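Local coordinates for hypothetical methylmalonyl-CoA decarboxylase alpha subunit (Sulfolobus tokodaii, PDB 1X0U), which is probably a carboxyl transferase subunit of the ClpP/crotonase clan, built round two mixed beta sheets and modelled as a hexamer of identical chains, at residues 38-42 and 43-47; 223-226 and 227-231; 235-238 and 239-243; 306-309 and 310-313. All coordinates share one frame; numbering follows the deposited sequence.

Contact 1: 38-42 and 43-47; sequences GKLTA and RERLA
The guanidinium of Arg45 lies with one face against the backbone carbonyl of Leu40. Leu40 O sits 3.1 Å above its plane, offset toward the rim of the group. At the edge, near the plane, comes the Lys39 side chain, with CE 3.6 Å from Arg45 NH2. The two cationic ends are close, Lys39 NZ and Arg45 NH2 being 4.5 Å apart. Asp134 makes salt bridges to both, and Glu239 takes a further one from Arg45 NE. These carboxylates probably offset the like charges. The Arg45 chain is extended from CG to NE and passes along the backbone, so that CG also touches Leu40 CB at 3.8 Å.

The carboxylate of Glu44 turns back to the start of the helix. Its OE1 accepts from Thr41 N at 2.9 Å, and the N-H points at it nearly straight, at 164°. The donor arrives on the anti side, 23° out of the carboxylate plane. His35 NE2 is a second hydrogen-bond partner of OE1. In return Glu44 N donates to Thr41 OG1, a bond of 3.1 Å whose exact geometry is less sure. Thr41 OG1 stands between the backbone N and the carbonyl carbon (chi1 65°), which turns it toward the helix. Two backbone bonds start the helix proper: Arg45 N to Thr41 O, 3.0 Å, and Leu46 N to Ala42 O. The reciprocal pair of Thr41 and Glu44 is a capping box, with Thr41 as N-cap of helix 42-49.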
ATOM      1  N   GLY A  38     -12.009   2.102  52.911  1.00 17.92           N
ATOM      2  CA  GLY A  38     -11.015   3.056  52.465  1.00 17.44           C
ATOM      3  C   GLY A  38     -11.053   3.194  50.950  1.00 17.53           C
ATOM      4  O   GLY A  38     -10.171   3.807  50.350  1.00 16.02           O
ATOM      5  N   LYS A  39     -12.087   2.638  50.325  1.00 16.60           N
ATOM      6  CA  LYS A  39     -12.210   2.700  48.867  1.00 16.57           C
ATOM      7  C   LYS A  39     -13.234   3.724  48.398  1.00 16.39           C
ATOM      8  O   LYS A  39     -14.152   4.079  49.136  1.00 18.46           O
ATOM      9  CB  LYS A  39     -12.624   1.336  48.323  1.00 13.80           C
ATOM     10  CG  LYS A  39     -11.814   0.179  48.846  1.00 14.62           C
ATOM     11  CD  LYS A  39     -12.469  -1.133  48.444  1.00 14.48           C
ATOM     12  CE  LYS A  39     -12.434  -1.336  46.932  1.00 14.17           C
ATOM     13  NZ  LYS A  39     -13.282  -2.496  46.549  1.00 14.40           N
ATOM     14  N   LEU A  40     -13.076   4.188  47.162  1.00 16.87           N
ATOM     15  CA  LEU A  40     -14.017   5.137  46.571  1.00 15.97           C
ATOM     16  C   LEU A  40     -14.946   4.328  45.668  1.00 15.93           C
ATOM     17  O   LEU A  40     -14.646   3.177  45.362  1.00 15.65           O
ATOM     18  CB  LEU A  40     -13.281   6.202  45.748  1.00 14.19           C
ATOM     19  CG  LEU A  40     -12.410   7.196  46.527  1.00 13.96           C
ATOM     20  CD1 LEU A  40     -11.812   8.208  45.556  1.00 12.28           C
ATOM     21  CD2 LEU A  40     -13.237   7.907  47.584  1.00 10.64           C
ATOM     22  N   THR A  41     -16.078   4.908  45.261  1.00 15.79           N
ATOM     23  CA  THR A  41     -17.013   4.199  44.388  1.00 16.15           C
ATOM     24  C   THR A  41     -16.543   4.361  42.949  1.00 17.60           C
ATOM     25  O   THR A  41     -15.722   5.236  42.642  1.00 17.84           O
ATOM     26  CB  THR A  41     -18.437   4.767  44.454  1.00 15.16           C
ATOM     27  OG1 THR A  41     -18.420   6.099  43.941  1.00 14.84           O
ATOM     28  CG2 THR A  41     -18.962   4.790  45.879  1.00 16.15           C
ATOM     29  N   ALA A  42     -17.081   3.524  42.072  1.00 16.41           N
ATOM     30  CA  ALA A  42     -16.725   3.551  40.664  1.00 17.11           C
ATOM     31  C   ALA A  42     -16.883   4.949  40.091  1.00 16.78           C
ATOM     32  O   ALA A  42     -15.985   5.449  39.413  1.00 18.43           O
ATOM     33  CB  ALA A  42     -17.593   2.560  39.880  1.00 15.26           C
ATOM     34  N   ARG A  43     -18.013   5.585  40.387  1.00 16.20           N
ATOM     35  CA  ARG A  43     -18.280   6.918  39.868  1.00 17.46           C
ATOM     36  C   ARG A  43     -17.447   8.026  40.504  1.00 17.22           C
ATOM     37  O   ARG A  43     -17.100   8.999  39.829  1.00 15.42           O
ATOM     38  CB  ARG A  43     -19.783   7.222  39.953  1.00 18.10           C
ATOM     39  CG  ARG A  43     -20.586   6.447  38.891  1.00 17.44           C
ATOM     40  CD  ARG A  43     -22.099   6.655  39.004  1.00 16.09           C
ATOM     41  NE  ARG A  43     -22.821   5.796  38.066  1.00 13.53           N
ATOM     42  CZ  ARG A  43     -22.963   6.038  36.765  1.00 14.32           C
ATOM     43  NH1 ARG A  43     -22.440   7.131  36.221  1.00 10.58           N
ATOM     44  NH2 ARG A  43     -23.620   5.173  35.999  1.00 13.14           N
ATOM     45  N   GLU A  44     -17.106   7.873  41.785  1.00 17.57           N
ATOM     46  CA  GLU A  44     -16.283   8.872  42.464  1.00 17.02           C
ATOM     47  C   GLU A  44     -14.865   8.849  41.866  1.00 17.52           C
ATOM     48  O   GLU A  44     -14.228   9.892  41.698  1.00 18.66           O
ATOM     49  CB  GLU A  44     -16.250   8.605  43.982  1.00 17.17           C
ATOM     50  CG  GLU A  44     -17.629   8.716  44.639  1.00 16.29           C
ATOM     51  CD  GLU A  44     -17.648   8.323  46.106  1.00 17.41           C
ATOM     52  OE1 GLU A  44     -16.952   7.361  46.492  1.00 16.16           O
ATOM     53  OE2 GLU A  44     -18.382   8.972  46.877  1.00 18.06           O
ATOM     54  N   ARG A  45     -14.378   7.661  41.522  1.00 16.05           N
ATOM     55  CA  ARG A  45     -13.052   7.546  40.928  1.00 15.47           C
ATOM     56  C   ARG A  45     -13.030   8.200  39.542  1.00 16.68           C
ATOM     57  O   ARG A  45     -12.069   8.882  39.189  1.00 16.71           O
ATOM     58  CB  ARG A  45     -12.656   6.076  40.822  1.00 14.85           C
ATOM     59  CG  ARG A  45     -12.432   5.393  42.156  1.00 13.70           C
ATOM     60  CD  ARG A  45     -12.654   3.899  42.042  1.00  9.54           C
ATOM     61  NE  ARG A  45     -12.182   3.175  43.219  1.00 10.62           N
ATOM     62  CZ  ARG A  45     -12.354   1.868  43.403  1.00 10.74           C
ATOM     63  NH1 ARG A  45     -12.997   1.137  42.494  1.00 10.88           N
ATOM     64  NH2 ARG A  45     -11.860   1.283  44.480  1.00  7.38           N
ATOM     65  N   LEU A  46     -14.090   8.004  38.760  1.00 15.78           N
ATOM     66  CA  LEU A  46     -14.169   8.600  37.425  1.00 14.88           C
ATOM     67  C   LEU A  46     -14.227  10.130  37.504  1.00 15.02           C
ATOM     68  O   LEU A  46     -13.551  10.818  36.745  1.00 14.22           O
ATOM     69  CB  LEU A  46     -15.406   8.085  36.664  1.00 14.33           C
ATOM     70  CG  LEU A  46     -15.471   6.642  36.143  1.00 14.68           C
ATOM     71  CD1 LEU A  46     -16.859   6.408  35.552  1.00 13.53           C
ATOM     72  CD2 LEU A  46     -14.412   6.397  35.069  1.00  9.63           C
ATOM     73  N   ALA A  47     -15.038  10.669  38.410  1.00 14.54           N
ATOM     74  CA  ALA A  47     -15.133  12.123  38.525  1.00 15.70           C
ATOM     75  C   ALA A  47     -13.763  12.716  38.867  1.00 14.43           C
ATOM     76  O   ALA A  47     -13.437  13.815  38.435  1.00 13.88           O
ATOM     77  CB  ALA A  47     -16.173  12.521  39.596  1.00 15.13           C
TER

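Contact 2: 223-226 and 227-231; sequences VVHA and TKSGV
His225 and Ser229 face each other one turn apart near the end of helix 222-229. The hydroxyl of Ser229 lies at the edge of the imidazole, near its plane. His225 ND1 and Ser229 OG are 2.9 Å apart and share a hydrogen bond in which either could be the donor. The far nitrogen, NE2, is bonded to Met198 O, so both ring nitrogens have partners and the rotation of the ring is fixed. Val224 CG2 covers one face, over the ring centre. Val231 runs alongside His225, pointing the same way, with CB 3.9 Å from His225 ND1.

Ser229 OG also accepts from Val231 N at 3.0 Å, which makes an ST turn. Just here the helix widens into a pi-type turn at 227-229: Val224 O takes both Lys228 N and Ser229 N, the latter at 3.0 Å. Gly230, with positive phi, then leaves the helix.

In Thr227 a chi1 of 75° folds OG1 back toward the preceding turn, where it donates to Val223 O at 2.7 Å. Thr227 N reaches the same oxygen from the opposite face of the carbonyl plane, at 3.0 Å. The Val223 side chain crosses that of Thr227 obliquely, with CG1 3.9 Å from Thr227 OG1. Ile384 of a second subunit packs on both His225 and Val231.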
ATOM      1  N   VAL A 223       2.177  -5.468  47.214  1.00 16.77           N
ATOM      2  CA  VAL A 223       3.600  -5.632  47.445  1.00 15.71           C
ATOM      3  C   VAL A 223       4.205  -6.832  46.704  1.00 15.60           C
ATOM      4  O   VAL A 223       5.261  -6.700  46.081  1.00 13.37           O
ATOM      5  CB  VAL A 223       3.904  -5.721  48.955  1.00 15.33           C
ATOM      6  CG1 VAL A 223       5.374  -5.963  49.169  1.00 15.43           C
ATOM      7  CG2 VAL A 223       3.492  -4.432  49.639  1.00 12.57           C
ATOM      8  N   VAL A 224       3.547  -7.990  46.741  1.00 14.98           N
ATOM      9  CA  VAL A 224       4.098  -9.146  46.044  1.00 16.20           C
ATOM     10  C   VAL A 224       4.267  -8.886  44.548  1.00 16.32           C
ATOM     11  O   VAL A 224       5.276  -9.268  43.966  1.00 17.12           O
ATOM     12  CB  VAL A 224       3.229 -10.422  46.198  1.00 16.56           C
ATOM     13  CG1 VAL A 224       2.983 -10.735  47.671  1.00 16.33           C
ATOM     14  CG2 VAL A 224       1.935 -10.257  45.459  1.00 19.66           C
ATOM     15  N   HIS A 225       3.291  -8.221  43.932  1.00 15.93           N
ATOM     16  CA  HIS A 225       3.346  -7.963  42.500  1.00 15.49           C
ATOM     17  C   HIS A 225       4.247  -6.801  42.072  1.00 16.29           C
ATOM     18  O   HIS A 225       4.793  -6.815  40.969  1.00 17.63           O
ATOM     19  CB  HIS A 225       1.935  -7.757  41.946  1.00 13.92           C
ATOM     20  CG  HIS A 225       1.044  -8.949  42.108  1.00 14.81           C
ATOM     21  ND1 HIS A 225       1.437 -10.224  41.761  1.00 16.93           N
ATOM     22  CD2 HIS A 225      -0.220  -9.061  42.578  1.00 15.59           C
ATOM     23  CE1 HIS A 225       0.454 -11.071  42.014  1.00 16.86           C
ATOM     24  NE2 HIS A 225      -0.562 -10.389  42.511  1.00 15.53           N
ATOM     25  N   ALA A 226       4.411  -5.797  42.926  1.00 14.12           N
ATOM     26  CA  ALA A 226       5.269  -4.681  42.569  1.00 14.42           C
ATOM     27  C   ALA A 226       6.718  -4.937  42.960  1.00 15.15           C
ATOM     28  O   ALA A 226       7.610  -4.221  42.512  1.00 15.72           O
ATOM     29  CB  ALA A 226       4.770  -3.394  43.227  1.00 13.53           C
ATOM     30  N   THR A 227       6.967  -5.961  43.776  1.00 15.77           N
ATOM     31  CA  THR A 227       8.340  -6.232  44.204  1.00 16.05           C
ATOM     32  C   THR A 227       8.885  -7.626  43.918  1.00 17.13           C
ATOM     33  O   THR A 227      10.089  -7.847  44.036  1.00 17.98           O
ATOM     34  CB  THR A 227       8.531  -5.967  45.724  1.00 16.20           C
ATOM     35  OG1 THR A 227       7.929  -7.027  46.478  1.00 12.20           O
ATOM     36  CG2 THR A 227       7.897  -4.629  46.124  1.00 12.73           C
ATOM     37  N   LYS A 228       8.024  -8.570  43.554  1.00 17.38           N
ATOM     38  CA  LYS A 228       8.498  -9.919  43.279  1.00 19.48           C
ATOM     39  C   LYS A 228       8.100 -10.468  41.911  1.00 19.92           C
ATOM     40  O   LYS A 228       8.960 -10.873  41.128  1.00 17.31           O
ATOM     41  CB  LYS A 228       8.020 -10.868  44.380  1.00 24.34           C
ATOM     42  CG  LYS A 228       8.543 -10.502  45.771  1.00 28.89           C
ATOM     43  CD  LYS A 228       7.919 -11.356  46.872  1.00 32.55           C
ATOM     44  CE  LYS A 228       8.646 -11.150  48.204  1.00 35.49           C
ATOM     45  NZ  LYS A 228       8.731  -9.710  48.616  1.00 36.27           N
ATOM     46  N   SER A 229       6.802 -10.462  41.620  1.00 18.70           N
ATOM     47  CA  SER A 229       6.274 -10.991  40.359  1.00 18.50           C
ATOM     48  C   SER A 229       6.477 -10.105  39.131  1.00 17.81           C
ATOM     49  O   SER A 229       6.511 -10.593  38.002  1.00 17.41           O
ATOM     50  CB  SER A 229       4.779 -11.251  40.503  1.00 19.47           C
ATOM     51  OG  SER A 229       4.074 -10.024  40.460  1.00 17.91           O
ATOM     52  N   GLY A 230       6.580  -8.800  39.352  1.00 17.60           N
ATOM     53  CA  GLY A 230       6.742  -7.880  38.245  1.00 16.36           C
ATOM     54  C   GLY A 230       5.419  -7.602  37.542  1.00 14.62           C
ATOM     55  O   GLY A 230       5.385  -6.913  36.522  1.00 15.80           O
ATOM     56  N   VAL A 231       4.326  -8.124  38.090  1.00 12.53           N
ATOM     57  CA  VAL A 231       3.011  -7.935  37.489  1.00 10.67           C
ATOM     58  C   VAL A 231       2.531  -6.494  37.562  1.00 10.62           C
ATOM     59  O   VAL A 231       1.885  -6.002  36.644  1.00  9.89           O
ATOM     60  CB  VAL A 231       1.958  -8.849  38.161  1.00 11.77           C
ATOM     61  CG1 VAL A 231       0.572  -8.526  37.647  1.00 11.35           C
ATOM     62  CG2 VAL A 231       2.286 -10.303  37.887  1.00 11.05           C
TER

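Contact 3: 235-238 and 239-243; sequences MVDS and EQEAI
Glu241 reaches back from the first turn of helix 239-252 to the chain just after strand 234-236. Its OE2 accepts from Asp237 N at 3.2 Å. The N-H is somewhat bent, at 139°, and the donor sits almost in line with the CD-OE2 bond, beyond the oxygen. The other oxygen, OE1, accepts a hydrogen bond from a water at 3.0 Å. The same water donates to Asp237 OD1 at 2.7 Å. Both its O-H groups are thus engaged, and it bridges two carboxylates that lie side by side with their planes 41° apart. Asp237 OD1 and Glu241 OE2 remain 4.0 Å from each other. The nearness of two acids would tend to favour proton uptake, but the water probably eases it. Lys192 also offsets the charge, through a salt bridge to Asp237 OD2.

Ser238 serves two amides of the first turn. Its OG accepts from Glu241 N at 3.1 Å and a fairly straight 160°. Ser238 O accepts from Ala242 N at 2.9 Å, opening the regular helical bonding. Val236 CG1 touches Ala242 CB at 3.9 Å, and both residues rest on Ile191 of the adjacent strand 187-191.

Glu239 makes its polar bonds outside the two segments. Its OE1 is held by Leu40 N, and its OE2 by Tyr196 OH. The whole is a strand-to-helix connection whose helix opens at an N-cap, Ser238. It follows strand 234-236, the outermost in this chain of the sheet that includes strand 187-191.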
ATOM      1  N   MET A 235       3.133   0.959  42.340  1.00 18.64           N
ATOM      2  CA  MET A 235       2.436   0.663  43.584  1.00 19.43           C
ATOM      3  C   MET A 235       2.211   1.986  44.287  1.00 18.90           C
ATOM      4  O   MET A 235       3.128   2.788  44.410  1.00 19.38           O
ATOM      5  CB  MET A 235       3.259  -0.263  44.473  1.00 19.66           C
ATOM      6  CG  MET A 235       2.605  -0.522  45.813  1.00 20.22           C
ATOM      7  SD  MET A 235       3.370  -1.906  46.665  1.00 22.90           S
ATOM      8  CE  MET A 235       4.977  -1.184  47.094  1.00 17.00           C
ATOM      9  N   VAL A 236       0.989   2.212  44.746  1.00 17.90           N
ATOM     10  CA  VAL A 236       0.655   3.463  45.405  1.00 17.42           C
ATOM     11  C   VAL A 236      -0.134   3.252  46.701  1.00 18.19           C
ATOM     12  O   VAL A 236      -0.670   2.174  46.949  1.00 17.69           O
ATOM     13  CB  VAL A 236      -0.137   4.364  44.435  1.00 18.25           C
ATOM     14  CG1 VAL A 236      -1.464   3.716  44.082  1.00 17.86           C
ATOM     15  CG2 VAL A 236      -0.341   5.703  45.039  1.00 19.99           C
ATOM     16  N   ASP A 237      -0.208   4.297  47.518  1.00 19.14           N
ATOM     17  CA  ASP A 237      -0.894   4.239  48.803  1.00 18.68           C
ATOM     18  C   ASP A 237      -2.391   4.487  48.763  1.00 19.45           C
ATOM     19  O   ASP A 237      -3.122   3.994  49.623  1.00 19.62           O
ATOM     20  CB  ASP A 237      -0.264   5.243  49.761  1.00 21.46           C
ATOM     21  CG  ASP A 237       1.158   4.893  50.100  1.00 25.26           C
ATOM     22  OD1 ASP A 237       1.960   5.824  50.325  1.00 29.45           O
ATOM     23  OD2 ASP A 237       1.468   3.685  50.151  1.00 24.78           O
ATOM     24  N   SER A 238      -2.858   5.253  47.785  1.00 17.77           N
ATOM     25  CA  SER A 238      -4.280   5.528  47.725  1.00 16.49           C
ATOM     26  C   SER A 238      -4.849   5.595  46.318  1.00 16.81           C
ATOM     27  O   SER A 238      -4.126   5.580  45.323  1.00 18.04           O
ATOM     28  CB  SER A 238      -4.582   6.836  48.445  1.00 14.10           C
ATOM     29  OG  SER A 238      -4.185   7.930  47.647  1.00 13.04           O
ATOM     30  N   GLU A 239      -6.169   5.675  46.253  1.00 16.94           N
ATOM     31  CA  GLU A 239      -6.865   5.755  44.993  1.00 16.12           C
ATOM     32  C   GLU A 239      -6.685   7.125  44.363  1.00 16.73           C
ATOM     33  O   GLU A 239      -6.562   7.235  43.137  1.00 15.34           O
ATOM     34  CB  GLU A 239      -8.336   5.413  45.212  1.00 16.19           C
ATOM     35  CG  GLU A 239      -8.529   3.919  45.389  1.00 14.71           C
ATOM     36  CD  GLU A 239      -9.943   3.534  45.744  1.00 16.04           C
ATOM     37  OE1 GLU A 239     -10.874   4.288  45.396  1.00 16.09           O
ATOM     38  OE2 GLU A 239     -10.117   2.464  46.358  1.00 15.05           O
ATOM     39  N   GLN A 240      -6.658   8.169  45.192  1.00 16.23           N
ATOM     40  CA  GLN A 240      -6.446   9.513  44.676  1.00 17.03           C
ATOM     41  C   GLN A 240      -5.069   9.539  44.024  1.00 16.69           C
ATOM     42  O   GLN A 240      -4.886  10.142  42.965  1.00 15.30           O
ATOM     43  CB  GLN A 240      -6.492  10.556  45.793  1.00 19.66           C
ATOM     44  CG  GLN A 240      -6.237  11.987  45.302  1.00 24.59           C
ATOM     45  CD  GLN A 240      -7.356  12.527  44.414  1.00 29.85           C
ATOM     46  OE1 GLN A 240      -7.107  13.077  43.335  1.00 31.94           O
ATOM     47  NE2 GLN A 240      -8.597  12.379  44.872  1.00 31.77           N
ATOM     48  N   GLU A 241      -4.095   8.890  44.668  1.00 18.11           N
ATOM     49  CA  GLU A 241      -2.739   8.832  44.126  1.00 17.42           C
ATOM     50  C   GLU A 241      -2.716   7.999  42.840  1.00 16.61           C
ATOM     51  O   GLU A 241      -2.024   8.336  41.884  1.00 18.54           O
ATOM     52  CB  GLU A 241      -1.763   8.260  45.167  1.00 20.09           C
ATOM     53  CG  GLU A 241      -1.346   9.267  46.263  1.00 24.64           C
ATOM     54  CD  GLU A 241      -0.435   8.676  47.352  1.00 28.30           C
ATOM     55  OE1 GLU A 241       0.023   9.450  48.219  1.00 30.38           O
ATOM     56  OE2 GLU A 241      -0.176   7.451  47.352  1.00 30.87           O
ATOM     57  N   ALA A 242      -3.481   6.916  42.813  1.00 14.89           N
ATOM     58  CA  ALA A 242      -3.549   6.074  41.628  1.00 12.86           C
ATOM     59  C   ALA A 242      -4.025   6.895  40.433  1.00 12.87           C
ATOM     60  O   ALA A 242      -3.437   6.817  39.357  1.00 13.16           O
ATOM     61  CB  ALA A 242      -4.501   4.901  41.861  1.00 11.27           C
ATOM     62  N   ILE A 243      -5.070   7.699  40.615  1.00 13.20           N
ATOM     63  CA  ILE A 243      -5.560   8.477  39.488  1.00 15.40           C
ATOM     64  C   ILE A 243      -4.684   9.690  39.159  1.00 14.03           C
ATOM     65  O   ILE A 243      -4.633  10.110  38.007  1.00 13.83           O
ATOM     66  CB  ILE A 243      -7.072   8.882  39.654  1.00 14.57           C
ATOM     67  CG1 ILE A 243      -7.222  10.352  40.015  1.00 17.21           C
ATOM     68  CG2 ILE A 243      -7.750   7.988  40.662  1.00 17.84           C
ATOM     69  CD1 ILE A 243      -7.278  11.262  38.799  1.00 17.54           C
TER
HETATM   70  O   HOH W   1       0.752   8.139  50.807  1.00 29.07           O

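Contact 4: 306-309 and 310-313; sequences EVHK and HWAQ
A type I beta turn, from His308 to Trp311, takes the chain out of strand 305-307. Trp311 N donates to His308 O at 3.1 Å, with the donor well above the carbonyl plane. The two aromatic side chains at the ends of the turn lie side by side, pointing the same way. Trp311 sets CE3 over the centre of one imidazole face of His308, 3.4 Å above its plane. The planes meet at 52°, and the ring centroids, that of the indole being of the six-membered ring, are 4.6 Å apart. This is an edge-to-face pair, with the tryptophan edge on the histidine face.

In the connection between the antiparallel strands 305-307 and 315-322, both rings bond to the end of helix 222-229 and the residue after it. His308 NE2 is bonded to Gly230 O, and Trp311 NE1 to Lys228 O, which fixes the rotation of each ring. Arg385 of a second subunit packs on Trp311.

The Gln313 side chain, extended beyond CG, returns to the turn. Its NE2 donates to Lys309 O at 3.2 Å and a straight 164°, and the acceptor lies close to the amide plane. The extended Lys309 chain passes over one face of the His310 ring, with CD 4.1 Å from His310 NE2.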
ATOM      1  N   GLU A 306       9.265   6.858  37.330  1.00 13.34           N
ATOM      2  CA  GLU A 306       9.875   5.541  37.266  1.00 14.36           C
ATOM      3  C   GLU A 306       8.921   4.359  37.206  1.00 14.53           C
ATOM      4  O   GLU A 306       8.065   4.178  38.074  1.00 14.41           O
ATOM      5  CB  GLU A 306      10.848   5.357  38.431  1.00 12.96           C
ATOM      6  CG  GLU A 306      11.736   4.140  38.263  1.00 12.37           C
ATOM      7  CD  GLU A 306      12.917   4.156  39.202  1.00 12.16           C
ATOM      8  OE1 GLU A 306      13.262   5.237  39.700  1.00 14.52           O
ATOM      9  OE2 GLU A 306      13.510   3.093  39.437  1.00 12.21           O
ATOM     10  N   VAL A 307       9.097   3.555  36.161  1.00 13.34           N
ATOM     11  CA  VAL A 307       8.292   2.362  35.927  1.00 12.99           C
ATOM     12  C   VAL A 307       8.949   1.173  36.635  1.00 13.97           C
ATOM     13  O   VAL A 307      10.176   1.037  36.611  1.00 12.86           O
ATOM     14  CB  VAL A 307       8.198   2.066  34.400  1.00 12.70           C
ATOM     15  CG1 VAL A 307       7.392   0.796  34.140  1.00 12.40           C
ATOM     16  CG2 VAL A 307       7.560   3.235  33.693  1.00 11.40           C
ATOM     17  N   HIS A 308       8.139   0.312  37.254  1.00 14.94           N
ATOM     18  CA  HIS A 308       8.661  -0.859  37.965  1.00 14.63           C
ATOM     19  C   HIS A 308       9.716  -0.463  39.001  1.00 16.47           C
ATOM     20  O   HIS A 308      10.689  -1.189  39.224  1.00 17.94           O
ATOM     21  CB  HIS A 308       9.281  -1.833  36.966  1.00 14.00           C
ATOM     22  CG  HIS A 308       8.346  -2.904  36.493  1.00 14.62           C
ATOM     23  ND1 HIS A 308       8.407  -3.435  35.220  1.00 12.75           N
ATOM     24  CD2 HIS A 308       7.375  -3.592  37.143  1.00 14.26           C
ATOM     25  CE1 HIS A 308       7.518  -4.405  35.107  1.00 14.77           C
ATOM     26  NE2 HIS A 308       6.879  -4.521  36.259  1.00 16.65           N
ATOM     27  N   LYS A 309       9.520   0.685  39.636  1.00 16.05           N
ATOM     28  CA  LYS A 309      10.473   1.185  40.618  1.00 16.94           C
ATOM     29  C   LYS A 309      10.931   0.152  41.649  1.00 17.00           C
ATOM     30  O   LYS A 309      12.124   0.020  41.907  1.00 17.29           O
ATOM     31  CB  LYS A 309       9.890   2.406  41.338  1.00 17.78           C
ATOM     32  CG  LYS A 309      10.907   3.165  42.177  1.00 20.45           C
ATOM     33  CD  LYS A 309      10.316   4.449  42.750  1.00 24.70           C
ATOM     34  CE  LYS A 309      11.324   5.178  43.637  1.00 29.02           C
ATOM     35  NZ  LYS A 309      10.807   6.498  44.113  1.00 29.94           N
ATOM     36  N   HIS A 310       9.988  -0.602  42.206  1.00 18.30           N
ATOM     37  CA  HIS A 310      10.306  -1.585  43.234  1.00 17.80           C
ATOM     38  C   HIS A 310      10.605  -3.006  42.780  1.00 15.73           C
ATOM     39  O   HIS A 310      10.852  -3.882  43.608  1.00 14.08           O
ATOM     40  CB  HIS A 310       9.185  -1.588  44.274  1.00 21.74           C
ATOM     41  CG  HIS A 310       8.877  -0.229  44.808  1.00 24.17           C
ATOM     42  ND1 HIS A 310       7.622   0.334  44.733  1.00 25.09           N
ATOM     43  CD2 HIS A 310       9.683   0.713  45.356  1.00 26.37           C
ATOM     44  CE1 HIS A 310       7.667   1.567  45.206  1.00 27.88           C
ATOM     45  NE2 HIS A 310       8.906   1.822  45.590  1.00 28.58           N
ATOM     46  N   TRP A 311      10.589  -3.244  41.476  1.00 15.87           N
ATOM     47  CA  TRP A 311      10.883  -4.580  40.952  1.00 14.38           C
ATOM     48  C   TRP A 311      12.208  -4.522  40.185  1.00 13.73           C
ATOM     49  O   TRP A 311      12.427  -3.614  39.385  1.00 13.89           O
ATOM     50  CB  TRP A 311       9.751  -5.046  40.017  1.00 12.51           C
ATOM     51  CG  TRP A 311       9.880  -6.471  39.557  1.00  9.14           C
ATOM     52  CD1 TRP A 311      10.002  -7.580  40.348  1.00  8.56           C
ATOM     53  CD2 TRP A 311       9.865  -6.944  38.205  1.00  8.86           C
ATOM     54  NE1 TRP A 311      10.060  -8.713  39.573  1.00  9.70           N
ATOM     55  CE2 TRP A 311       9.976  -8.354  38.255  1.00  7.80           C
ATOM     56  CE3 TRP A 311       9.764  -6.316  36.956  1.00  8.43           C
ATOM     57  CZ2 TRP A 311       9.988  -9.145  37.100  1.00  8.80           C
ATOM     58  CZ3 TRP A 311       9.777  -7.108  35.805  1.00  8.84           C
ATOM     59  CH2 TRP A 311       9.887  -8.506  35.888  1.00  7.36           C
ATOM     60  N   ALA A 312      13.090  -5.482  40.437  1.00 14.44           N
ATOM     61  CA  ALA A 312      14.388  -5.517  39.763  1.00 15.40           C
ATOM     62  C   ALA A 312      15.019  -4.116  39.709  1.00 15.83           C
ATOM     63  O   ALA A 312      15.075  -3.485  38.647  1.00 17.25           O
ATOM     64  CB  ALA A 312      14.223  -6.073  38.347  1.00 12.67           C
ATOM     65  N   GLN A 313      15.482  -3.630  40.858  1.00 15.76           N
ATOM     66  CA  GLN A 313      16.108  -2.314  40.937  1.00 16.55           C
ATOM     67  C   GLN A 313      17.454  -2.446  40.235  1.00 15.63           C
ATOM     68  O   GLN A 313      18.222  -1.503  40.098  1.00 16.52           O
ATOM     69  CB  GLN A 313      16.255  -1.907  42.401  1.00 18.28           C
ATOM     70  CG  GLN A 313      14.934  -1.993  43.142  1.00 23.08           C
ATOM     71  CD  GLN A 313      14.920  -1.200  44.431  1.00 26.45           C
ATOM     72  OE1 GLN A 313      15.620  -1.534  45.397  1.00 28.08           O
ATOM     73  NE2 GLN A 313      14.119  -0.136  44.455  1.00 25.62           N
TER

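Overall arrangement
Contacts 2, 3 and 4 touch one another, while contact 1 joins only contact 3. Contacts 1 and 3, their centres 12 Å apart, meet through Glu239: its OE1 lies 2.8 Å from both Arg45 NE and Leu40 N, so the start of helix 42-49 and the loop before it are tied to the start of helix 239-252. Met235 links contact 3 to the other two, with CB 3.7 Å from Ala226 CB and CE 3.9 Å from His310 ND1. Contacts 2 and 4 have centres 10 Å apart. Two probable hydrogen bonds tie the end of helix 222-229 and the residue after it to the turn after strand 305-307. A second subunit reaches both.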